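Local coordinates for TT1561 protein (Thermus thermophilus, PDB 1UF3) that is of unknown function but binds calcium ions and, as a member of the calcineurin-like metallophosphoesterase superfamily, is probably a phosphoesterase, at residues T4-L9 with D216-K221; K151-H156 with K177-L182; A187-K192 with P204-E209. All blocks are in the same frame, centred on the assembly; numbering follows the deposited sequence.

Three contacts show how a two-sheet phosphoesterase fold is tied together at different scales of sequence. From the N terminus, contact 1 opens first and closes last: residues 4-9 meet 216-221, bringing the first strand of the six-stranded sheet to the turn of its C-terminal hairpin. Contacts 2 and 3 fall within that span, in series. Contact 2 ties strand 151-155 of the other sheet to the end of helix 170-179, in the beta-alpha-beta unit leading to strand 183-186; contact 3 closes the foot of hairpin 192-203. Leu217 and Ile8 pack on Leu182 and Ile152, respectively, joining contacts 1 and 2, while a probable hydrogen bond between His156 O and Ala187 N joins contacts 2 and 3.

Contact 1 of 3, residues T4-L9 with D216-K221; sequences TVRYIL and DLRARK
Tyr7 and Asp216 form an antiparallel, non-hydrogen-bonded pair where strand 7-12 begins and strand 211-216 ends, and one residue further out Leu217 N donates to Arg6 O (2.9 Å), nearly in line with the carbonyl bond. Beyond Asp216 the chain turns back through a G1 beta bulge, in which Arg220 and Lys221 both face Asp216. Ala219 N reaches Asp216 OD1 from above the carboxylate plane (3.1 Å), an Asx motif that helps to fix the acid.

Arg6 runs out extended, its CG anti to the backbone N (chi1 178°), and crosses the carboxylate obliquely to make a salt bridge. Its NH2 donates to Asp216 OD2 on the syn side at 3.2 Å, whereas the bond from Arg6 NE to Asp216 OD1, at 3.5 Å, is straight but weak. Tyr7 CZ lies over one face of the guanidinium, offset toward the rim, and Tyr7 CE2 rests against Asp216 CG at 3.5 Å. From the turn, Arg218 crosses Arg6 at about a right angle, CD on CD at 3.5 Å, with the two guanidinium planes 87° apart. Apart from the charges, Leu217 CD1 packs on Ile8 CD1 (3.7 Å) and touches Val5 CG1.

In the second subunit, Ala33 O accepts from Arg6 NH2 and Ala62 O from Arg218 NH2, so both arginines serve the subunit interface. A leucine in place of Arg6 would probably leave the Asp216 carboxylate without its cationic mate and Ala33 O of the second subunit without this donor. Asp34, a ligand of a bound calcium ion, accepts from the backbone N of Arg6 and Tyr7. Asp216 thus probably offsets the charge of Arg6, close to the like charge of Arg218, in a cluster that joins hairpin, subunit interface and the surroundings of a calcium site.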
loop_
_atom_site.group_PDB
_atom_site.type_symbol
_atom_site.label_atom_id
_atom_site.label_comp_id
_atom_site.label_asym_id
_atom_site.label_seq_id
_atom_site.Cartn_x
_atom_site.Cartn_y
_atom_site.Cartn_z
ATOM N N THR A 4 -5.200 11.494 -3.195
ATOM C CA THR A 4 -6.059 12.536 -3.772
ATOM C C THR A 4 -7.337 11.951 -4.337
ATOM O O THR A 4 -7.375 10.812 -4.765
ATOM C CB THR A 4 -5.378 13.284 -4.923
ATOM O OG1 THR A 4 -4.568 12.355 -5.664
ATOM C CG2 THR A 4 -4.567 14.443 -4.419
ATOM N N VAL A 5 -8.395 12.735 -4.330
ATOM C CA VAL A 5 -9.656 12.255 -4.868
ATOM C C VAL A 5 -9.711 12.450 -6.387
ATOM O O VAL A 5 -9.584 13.573 -6.860
ATOM C CB VAL A 5 -10.822 13.030 -4.278
ATOM C CG1 VAL A 5 -12.126 12.627 -5.008
ATOM C CG2 VAL A 5 -10.907 12.772 -2.781
ATOM N N ARG A 6 -9.890 11.362 -7.132
ATOM C CA ARG A 6 -10.018 11.439 -8.581
ATOM C C ARG A 6 -11.375 10.875 -9.012
ATOM O O ARG A 6 -12.027 11.439 -9.892
ATOM C CB ARG A 6 -8.910 10.656 -9.307
ATOM C CG ARG A 6 -9.096 10.698 -10.844
ATOM C CD ARG A 6 -7.876 10.223 -11.669
ATOM N NE ARG A 6 -8.243 10.097 -13.080
ATOM C CZ ARG A 6 -7.572 9.399 -13.997
ATOM N NH1 ARG A 6 -6.458 8.751 -13.675
ATOM N NH2 ARG A 6 -8.055 9.301 -15.238
ATOM N N TYR A 7 -11.785 9.765 -8.390
ATOM C CA TYR A 7 -13.049 9.118 -8.704
ATOM C C TYR A 7 -14.043 9.242 -7.572
ATOM O O TYR A 7 -13.714 8.994 -6.410
ATOM C CB TYR A 7 -12.819 7.643 -9.028
ATOM C CG TYR A 7 -11.919 7.467 -10.210
ATOM C CD1 TYR A 7 -10.529 7.372 -10.050
ATOM C CD2 TYR A 7 -12.444 7.500 -11.507
ATOM C CE1 TYR A 7 -9.688 7.317 -11.154
ATOM C CE2 TYR A 7 -11.611 7.459 -12.617
ATOM C CZ TYR A 7 -10.230 7.371 -12.434
ATOM O OH TYR A 7 -9.410 7.376 -13.532
ATOM N N ILE A 8 -15.261 9.637 -7.916
ATOM C CA ILE A 8 -16.309 9.803 -6.930
ATOM C C ILE A 8 -17.511 8.935 -7.259
ATOM O O ILE A 8 -18.051 9.006 -8.381
ATOM C CB ILE A 8 -16.772 11.240 -6.879
ATOM C CG1 ILE A 8 -15.615 12.168 -6.496
ATOM C CG2 ILE A 8 -17.905 11.389 -5.914
ATOM C CD1 ILE A 8 -15.977 13.607 -6.773
ATOM N N LEU A 9 -17.913 8.104 -6.293
ATOM C CA LEU A 9 -19.094 7.248 -6.430
ATOM C C LEU A 9 -20.258 8.151 -5.988
ATOM O O LEU A 9 -20.252 8.709 -4.873
ATOM C CB LEU A 9 -18.960 6.024 -5.515
ATOM C CG LEU A 9 -20.056 4.964 -5.569
ATOM C CD1 LEU A 9 -20.170 4.425 -6.983
ATOM C CD2 LEU A 9 -19.713 3.834 -4.578
ATOM N N ASP A 216 -15.272 10.533 -13.077
ATOM C CA ASP A 216 -13.830 10.661 -13.236
ATOM C C ASP A 216 -13.617 12.172 -13.290
ATOM O O ASP A 216 -13.805 12.805 -14.345
ATOM C CB ASP A 216 -13.359 10.010 -14.551
ATOM C CG ASP A 216 -11.864 10.213 -14.797
ATOM O OD1 ASP A 216 -11.319 11.187 -14.267
ATOM O OD2 ASP A 216 -11.241 9.409 -15.506
ATOM N N LEU A 217 -13.252 12.758 -12.154
ATOM C CA LEU A 217 -13.050 14.199 -12.054
ATOM C C LEU A 217 -12.122 14.827 -13.064
ATOM O O LEU A 217 -12.429 15.878 -13.612
ATOM C CB LEU A 217 -12.539 14.580 -10.666
ATOM C CG LEU A 217 -13.559 14.863 -9.577
ATOM C CD1 LEU A 217 -12.837 14.983 -8.244
ATOM C CD2 LEU A 217 -14.314 16.151 -9.903
ATOM N N ARG A 218 -10.976 14.201 -13.292
ATOM C CA ARG A 218 -10.012 14.756 -14.223
ATOM C C ARG A 218 -10.523 14.755 -15.655
ATOM O O ARG A 218 -10.245 15.678 -16.405
ATOM C CB ARG A 218 -8.691 13.989 -14.133
ATOM C CG ARG A 218 -8.066 14.049 -12.745
ATOM C CD ARG A 218 -6.688 13.383 -12.726
ATOM N NE ARG A 218 -5.673 14.279 -13.250
ATOM C CZ ARG A 218 -4.477 13.896 -13.675
ATOM N NH1 ARG A 218 -4.132 12.620 -13.647
ATOM N NH2 ARG A 218 -3.622 14.805 -14.131
ATOM N N ALA A 219 -11.289 13.737 -16.023
ATOM C CA ALA A 219 -11.820 13.641 -17.387
ATOM C C ALA A 219 -13.229 14.203 -17.578
ATOM O O ALA A 219 -13.690 14.329 -18.717
ATOM C CB ALA A 219 -11.800 12.187 -17.852
ATOM N N ARG A 220 -13.899 14.549 -16.479
ATOM C CA ARG A 220 -15.271 15.029 -16.536
ATOM C C ARG A 220 -16.077 14.016 -17.336
ATOM O O ARG A 220 -16.879 14.367 -18.214
ATOM C CB ARG A 220 -15.351 16.410 -17.183
ATOM C CG ARG A 220 -14.645 17.455 -16.370
ATOM C CD ARG A 220 -14.895 18.824 -16.901
ATOM N NE ARG A 220 -14.261 19.809 -16.040
ATOM C CZ ARG A 220 -12.948 19.868 -15.836
ATOM N NH1 ARG A 220 -12.146 18.996 -16.439
ATOM N NH2 ARG A 220 -12.441 20.787 -15.028
ATOM N N LYS A 221 -15.828 12.746 -17.033
ATOM C CA LYS A 221 -16.506 11.628 -17.665
ATOM C C LYS A 221 -17.171 10.817 -16.548
ATOM O O LYS A 221 -16.682 10.806 -15.421
ATOM C CB LYS A 221 -15.512 10.728 -18.396
ATOM C CG LYS A 221 -14.995 11.247 -19.715
ATOM C CD LYS A 221 -14.112 10.184 -20.373
ATOM C CE LYS A 221 -13.559 10.645 -21.717
ATOM N NZ LYS A 221 -12.836 9.546 -22.425
#

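Contact 2 of 3, residues K151-H156 with K177-L182; sequences KIFLFH and KTHNPL
Lys151 NZ donates to His179 ND1 at 3.0 Å, meeting the imidazole at its edge and only 7° out of the ring plane. The extended lysine chain spans from strand 151-155 to the last turn of helix 170-179 to make this bond. At the backbone, Leu182 N donates to Lys151 O at 2.8 Å, in the carbonyl plane, and a water bridges Lys151 N to Asn180 O, so both polar backbone atoms of Lys151 are engaged by the returning chain.

Phe153 packs against both His179 and Pro181. Its CZ presses on His179 CB at 3.4 Å, and its edge is turned toward the imidazole face in an offset edge-to-face pair with planes 64° apart. Over one face of the phenyl ring sits Pro181 CB, 4.0 Å from the centroid of Phe153 and close to the ring normal, a CH-pi contact that follows the helix end at Asn180, where phi turns positive. Trp144 stacks on His179 and makes a cation-pi contact with Lys151.

Here a beta-alpha-beta crossover is fastened where the helix gives way to strand 183-186. Because ND1 accepts, the imidazole is probably neutral, and the buried lysine charge is likely to be eased by the ND1 acceptor and the Trp144 indole.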
loop_
_atom_site.group_PDB
_atom_site.type_symbol
_atom_site.label_atom_id
_atom_site.label_comp_id
_atom_site.label_asym_id
_atom_site.label_seq_id
_atom_site.Cartn_x
_atom_site.Cartn_y
_atom_site.Cartn_z
ATOM N N LYS A 151 -14.000 24.144 -6.389
ATOM C CA LYS A 151 -15.200 23.807 -5.596
ATOM C C LYS A 151 -16.079 22.672 -6.133
ATOM O O LYS A 151 -16.195 22.476 -7.353
ATOM C CB LYS A 151 -16.077 25.048 -5.417
ATOM C CG LYS A 151 -15.400 26.197 -4.683
ATOM C CD LYS A 151 -16.228 27.473 -4.775
ATOM C CE LYS A 151 -15.452 28.692 -4.317
ATOM N NZ LYS A 151 -16.149 29.988 -4.603
ATOM N N ILE A 152 -16.669 21.907 -5.208
ATOM C CA ILE A 152 -17.588 20.807 -5.540
ATOM C C ILE A 152 -18.864 21.122 -4.752
ATOM O O ILE A 152 -18.836 21.207 -3.518
ATOM C CB ILE A 152 -17.045 19.428 -5.100
ATOM C CG1 ILE A 152 -15.783 19.077 -5.904
ATOM C CG2 ILE A 152 -18.134 18.346 -5.304
ATOM C CD1 ILE A 152 -15.233 17.673 -5.678
ATOM N N PHE A 153 -19.963 21.347 -5.473
ATOM C CA PHE A 153 -21.241 21.690 -4.862
ATOM C C PHE A 153 -22.219 20.531 -4.906
ATOM O O PHE A 153 -22.257 19.783 -5.869
ATOM C CB PHE A 153 -21.911 22.877 -5.591
ATOM C CG PHE A 153 -21.286 24.231 -5.322
ATOM C CD1 PHE A 153 -20.222 24.390 -4.429
ATOM C CD2 PHE A 153 -21.788 25.353 -5.951
ATOM C CE1 PHE A 153 -19.689 25.642 -4.178
ATOM C CE2 PHE A 153 -21.255 26.619 -5.702
ATOM C CZ PHE A 153 -20.209 26.763 -4.818
ATOM N N LEU A 154 -23.020 20.402 -3.856
ATOM C CA LEU A 154 -24.052 19.361 -3.796
ATOM C C LEU A 154 -25.389 20.061 -3.597
ATOM O O LEU A 154 -25.567 20.811 -2.653
ATOM C CB LEU A 154 -23.809 18.387 -2.634
ATOM C CG LEU A 154 -22.987 17.141 -2.965
ATOM C CD1 LEU A 154 -21.522 17.543 -3.164
ATOM C CD2 LEU A 154 -23.126 16.109 -1.844
ATOM N N PHE A 155 -26.324 19.853 -4.508
ATOM C CA PHE A 155 -27.646 20.474 -4.372
ATOM C C PHE A 155 -28.683 19.409 -4.672
ATOM O O PHE A 155 -28.415 18.424 -5.378
ATOM C CB PHE A 155 -27.920 21.562 -5.418
ATOM C CG PHE A 155 -27.020 22.735 -5.363
ATOM C CD1 PHE A 155 -26.273 23.089 -6.496
ATOM C CD2 PHE A 155 -27.010 23.566 -4.255
ATOM C CE1 PHE A 155 -25.549 24.257 -6.521
ATOM C CE2 PHE A 155 -26.290 24.729 -4.266
ATOM C CZ PHE A 155 -25.552 25.086 -5.413
ATOM N N HIS A 156 -29.883 19.614 -4.156
ATOM C CA HIS A 156 -30.918 18.676 -4.500
ATOM C C HIS A 156 -31.566 19.229 -5.788
ATOM O O HIS A 156 -31.765 18.506 -6.760
ATOM C CB HIS A 156 -31.960 18.566 -3.411
ATOM C CG HIS A 156 -33.081 17.653 -3.786
ATOM N ND1 HIS A 156 -34.175 18.083 -4.509
ATOM C CD2 HIS A 156 -33.212 16.312 -3.661
ATOM C CE1 HIS A 156 -34.931 17.039 -4.812
ATOM N NE2 HIS A 156 -34.366 15.953 -4.311
ATOM N N LYS A 177 -23.097 29.833 -11.840
ATOM C CA LYS A 177 -22.367 30.781 -12.675
ATOM C C LYS A 177 -21.525 31.740 -11.832
ATOM O O LYS A 177 -20.448 32.162 -12.246
ATOM C CB LYS A 177 -23.334 31.584 -13.556
ATOM C CG LYS A 177 -23.942 30.785 -14.707
ATOM C CD LYS A 177 -24.893 31.649 -15.540
ATOM C CE LYS A 177 -25.539 30.837 -16.652
ATOM N NZ LYS A 177 -26.124 31.715 -17.713
ATOM N N THR A 178 -22.014 32.081 -10.645
ATOM C CA THR A 178 -21.277 32.993 -9.765
ATOM C C THR A 178 -20.050 32.335 -9.100
ATOM O O THR A 178 -18.959 32.906 -9.077
ATOM C CB THR A 178 -22.210 33.545 -8.669
ATOM O OG1 THR A 178 -23.360 34.144 -9.282
ATOM C CG2 THR A 178 -21.499 34.595 -7.830
ATOM N N HIS A 179 -20.231 31.134 -8.568
ATOM C CA HIS A 179 -19.144 30.427 -7.885
ATOM C C HIS A 179 -18.211 29.628 -8.784
ATOM O O HIS A 179 -17.121 29.225 -8.362
ATOM C CB HIS A 179 -19.735 29.513 -6.813
ATOM C CG HIS A 179 -20.037 30.221 -5.529
ATOM N ND1 HIS A 179 -19.066 30.485 -4.581
ATOM C CD2 HIS A 179 -21.167 30.828 -5.094
ATOM C CE1 HIS A 179 -19.585 31.234 -3.625
ATOM N NE2 HIS A 179 -20.856 31.458 -3.912
ATOM N N ASN A 180 -18.643 29.383 -10.015
ATOM C CA ASN A 180 -17.847 28.632 -10.958
ATOM C C ASN A 180 -17.255 27.350 -10.390
ATOM O O ASN A 180 -16.050 27.088 -10.521
ATOM C CB ASN A 180 -16.747 29.533 -11.511
ATOM C CG ASN A 180 -17.315 30.665 -12.349
ATOM O OD1 ASN A 180 -17.919 30.425 -13.404
ATOM N ND2 ASN A 180 -17.146 31.897 -11.883
ATOM N N PRO A 181 -18.100 26.521 -9.758
ATOM C CA PRO A 181 -17.570 25.276 -9.204
ATOM C C PRO A 181 -17.101 24.370 -10.299
ATOM O O PRO A 181 -17.573 24.450 -11.437
ATOM C CB PRO A 181 -18.762 24.677 -8.461
ATOM C CG PRO A 181 -19.968 25.244 -9.242
ATOM C CD PRO A 181 -19.541 26.677 -9.457
ATOM N N LEU A 182 -16.180 23.496 -9.938
ATOM C CA LEU A 182 -15.631 22.523 -10.833
ATOM C C LEU A 182 -16.640 21.422 -11.129
ATOM O O LEU A 182 -16.761 20.974 -12.270
ATOM C CB LEU A 182 -14.400 21.907 -10.206
ATOM C CG LEU A 182 -13.784 20.795 -11.025
ATOM C CD1 LEU A 182 -13.119 21.431 -12.225
ATOM C CD2 LEU A 182 -12.747 20.027 -10.185
HETATM O O HOH W 1 -14.130 25.812 -8.534
#

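Contact 3 of 3, residues A187-K192 with P204-E209; sequences AGKGQK and PGDLSE
Gly188 O points into the backbone of Gly205, 3.0 Å from Gly205 C, as the two segments pass each other without a direct hydrogen bond. Their polar groups are joined through third parties instead: Ser12 OG bonds to Gly188 N and Gly205 O, and Glu211 OE1 accepts from both Gly190 N and Asp206 N. At Gly205 the backbone angles already call for glycine, and a CB would crowd Gln191 CG (3.2 Å).

Gln191 CG, placed anti to its own carbonyl carbon (chi1 -52°), touches Pro204 O at 3.1 Å, and its chain bends so that NE2 can donate to Tyr212 O. Lys189 lies alongside Asp206, pointing the same way, with its CG 3.2 Å from Asp206 OD2. The bend at chi3 carries its amine away from Asp206, and Lys189 NZ remains 4.6 Å from Glu209 OE1, an electrostatic neighbour at most. Lys192 NZ folds back onto Gly190 O (3.1 Å), within the same loop.

Both loops flank the antiparallel hairpin of strands 192-196 and 199-203, at its open end. The second carries the chain across to strand 211-216 of the six-stranded sheet, with Pro204 against Ala10 of strand 7-12 and Leu207 tucked onto helix 18-25.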
loop_
_atom_site.group_PDB
_atom_site.type_symbol
_atom_site.label_atom_id
_atom_site.label_comp_id
_atom_site.label_asym_id
_atom_site.label_seq_id
_atom_site.Cartn_x
_atom_site.Cartn_y
_atom_site.Cartn_z
ATOM N N ALA A 187 -29.759 16.072 -7.662
ATOM C CA ALA A 187 -30.657 14.924 -7.628
ATOM C C ALA A 187 -31.364 14.743 -8.975
ATOM O O ALA A 187 -31.637 15.706 -9.679
ATOM C CB ALA A 187 -31.708 15.119 -6.523
ATOM N N GLY A 188 -31.659 13.505 -9.330
ATOM C CA GLY A 188 -32.371 13.279 -10.572
ATOM C C GLY A 188 -32.310 11.846 -11.043
ATOM O O GLY A 188 -31.410 11.098 -10.656
ATOM N N LYS A 189 -33.273 11.468 -11.882
ATOM C CA LYS A 189 -33.340 10.116 -12.437
ATOM C C LYS A 189 -32.710 10.144 -13.823
ATOM O O LYS A 189 -32.877 11.108 -14.565
ATOM C CB LYS A 189 -34.799 9.636 -12.516
ATOM C CG LYS A 189 -35.441 9.409 -11.145
ATOM C CD LYS A 189 -36.902 8.963 -11.248
ATOM C CE LYS A 189 -37.798 10.095 -11.730
ATOM N NZ LYS A 189 -39.178 9.610 -11.985
ATOM N N GLY A 190 -31.973 9.087 -14.154
ATOM C CA GLY A 190 -31.294 9.010 -15.437
ATOM C C GLY A 190 -29.932 9.675 -15.347
ATOM O O GLY A 190 -29.846 10.911 -15.327
ATOM N N GLN A 191 -28.868 8.878 -15.295
ATOM C CA GLN A 191 -27.535 9.458 -15.185
ATOM C C GLN A 191 -27.245 10.274 -16.435
ATOM O O GLN A 191 -27.498 9.823 -17.547
ATOM C CB GLN A 191 -26.456 8.377 -15.029
ATOM C CG GLN A 191 -26.701 7.367 -13.915
ATOM C CD GLN A 191 -27.496 6.164 -14.398
ATOM O OE1 GLN A 191 -28.500 6.312 -15.102
ATOM N NE2 GLN A 191 -27.056 4.978 -14.028
ATOM N N LYS A 192 -26.726 11.483 -16.248
ATOM C CA LYS A 192 -26.379 12.332 -17.376
ATOM C C LYS A 192 -25.610 13.531 -16.876
ATOM O O LYS A 192 -25.586 13.818 -15.674
ATOM C CB LYS A 192 -27.625 12.805 -18.123
ATOM C CG LYS A 192 -28.264 14.036 -17.554
ATOM C CD LYS A 192 -29.504 13.712 -16.782
ATOM C CE LYS A 192 -30.588 13.155 -17.677
ATOM N NZ LYS A 192 -31.777 12.793 -16.863
ATOM N N PRO A 204 -26.130 12.180 -11.047
ATOM C CA PRO A 204 -25.581 10.844 -10.842
ATOM C C PRO A 204 -26.542 9.683 -10.937
ATOM O O PRO A 204 -26.118 8.547 -11.098
ATOM C CB PRO A 204 -24.933 10.959 -9.468
ATOM C CG PRO A 204 -25.857 11.878 -8.757
ATOM C CD PRO A 204 -26.092 12.961 -9.797
ATOM N N GLY A 205 -27.834 9.965 -10.842
ATOM C CA GLY A 205 -28.803 8.886 -10.900
ATOM C C GLY A 205 -29.666 8.846 -9.648
ATOM O O GLY A 205 -29.392 9.535 -8.652
ATOM N N ASP A 206 -30.711 8.024 -9.696
ATOM C CA ASP A 206 -31.636 7.889 -8.582
ATOM C C ASP A 206 -31.466 6.474 -8.005
ATOM O O ASP A 206 -31.785 5.482 -8.684
ATOM C CB ASP A 206 -33.068 8.104 -9.106
ATOM C CG ASP A 206 -34.075 8.194 -8.003
ATOM O OD1 ASP A 206 -34.013 7.337 -7.116
ATOM O OD2 ASP A 206 -34.912 9.116 -8.021
ATOM N N LEU A 207 -30.956 6.367 -6.771
ATOM C CA LEU A 207 -30.726 5.051 -6.158
ATOM C C LEU A 207 -32.035 4.290 -5.901
ATOM O O LEU A 207 -32.041 3.057 -5.831
ATOM C CB LEU A 207 -29.953 5.177 -4.832
ATOM C CG LEU A 207 -28.740 4.264 -4.580
ATOM C CD1 LEU A 207 -28.688 3.878 -3.119
ATOM C CD2 LEU A 207 -28.781 3.040 -5.422
ATOM N N SER A 208 -33.129 5.023 -5.733
ATOM C CA SER A 208 -34.432 4.387 -5.531
ATOM C C SER A 208 -34.765 3.613 -6.808
ATOM O O SER A 208 -35.564 2.684 -6.786
ATOM C CB SER A 208 -35.527 5.431 -5.261
ATOM O OG SER A 208 -35.920 6.084 -6.457
ATOM N N GLU A 209 -34.140 4.004 -7.918
ATOM C CA GLU A 209 -34.351 3.333 -9.195
ATOM C C GLU A 209 -33.138 2.458 -9.449
ATOM O O GLU A 209 -32.979 1.904 -10.542
ATOM C CB GLU A 209 -34.490 4.348 -10.329
ATOM C CG GLU A 209 -35.547 5.426 -10.110
ATOM C CD GLU A 209 -36.976 4.881 -10.080
ATOM O OE1 GLU A 209 -37.907 5.686 -9.880
ATOM O OE2 GLU A 209 -37.167 3.660 -10.250
#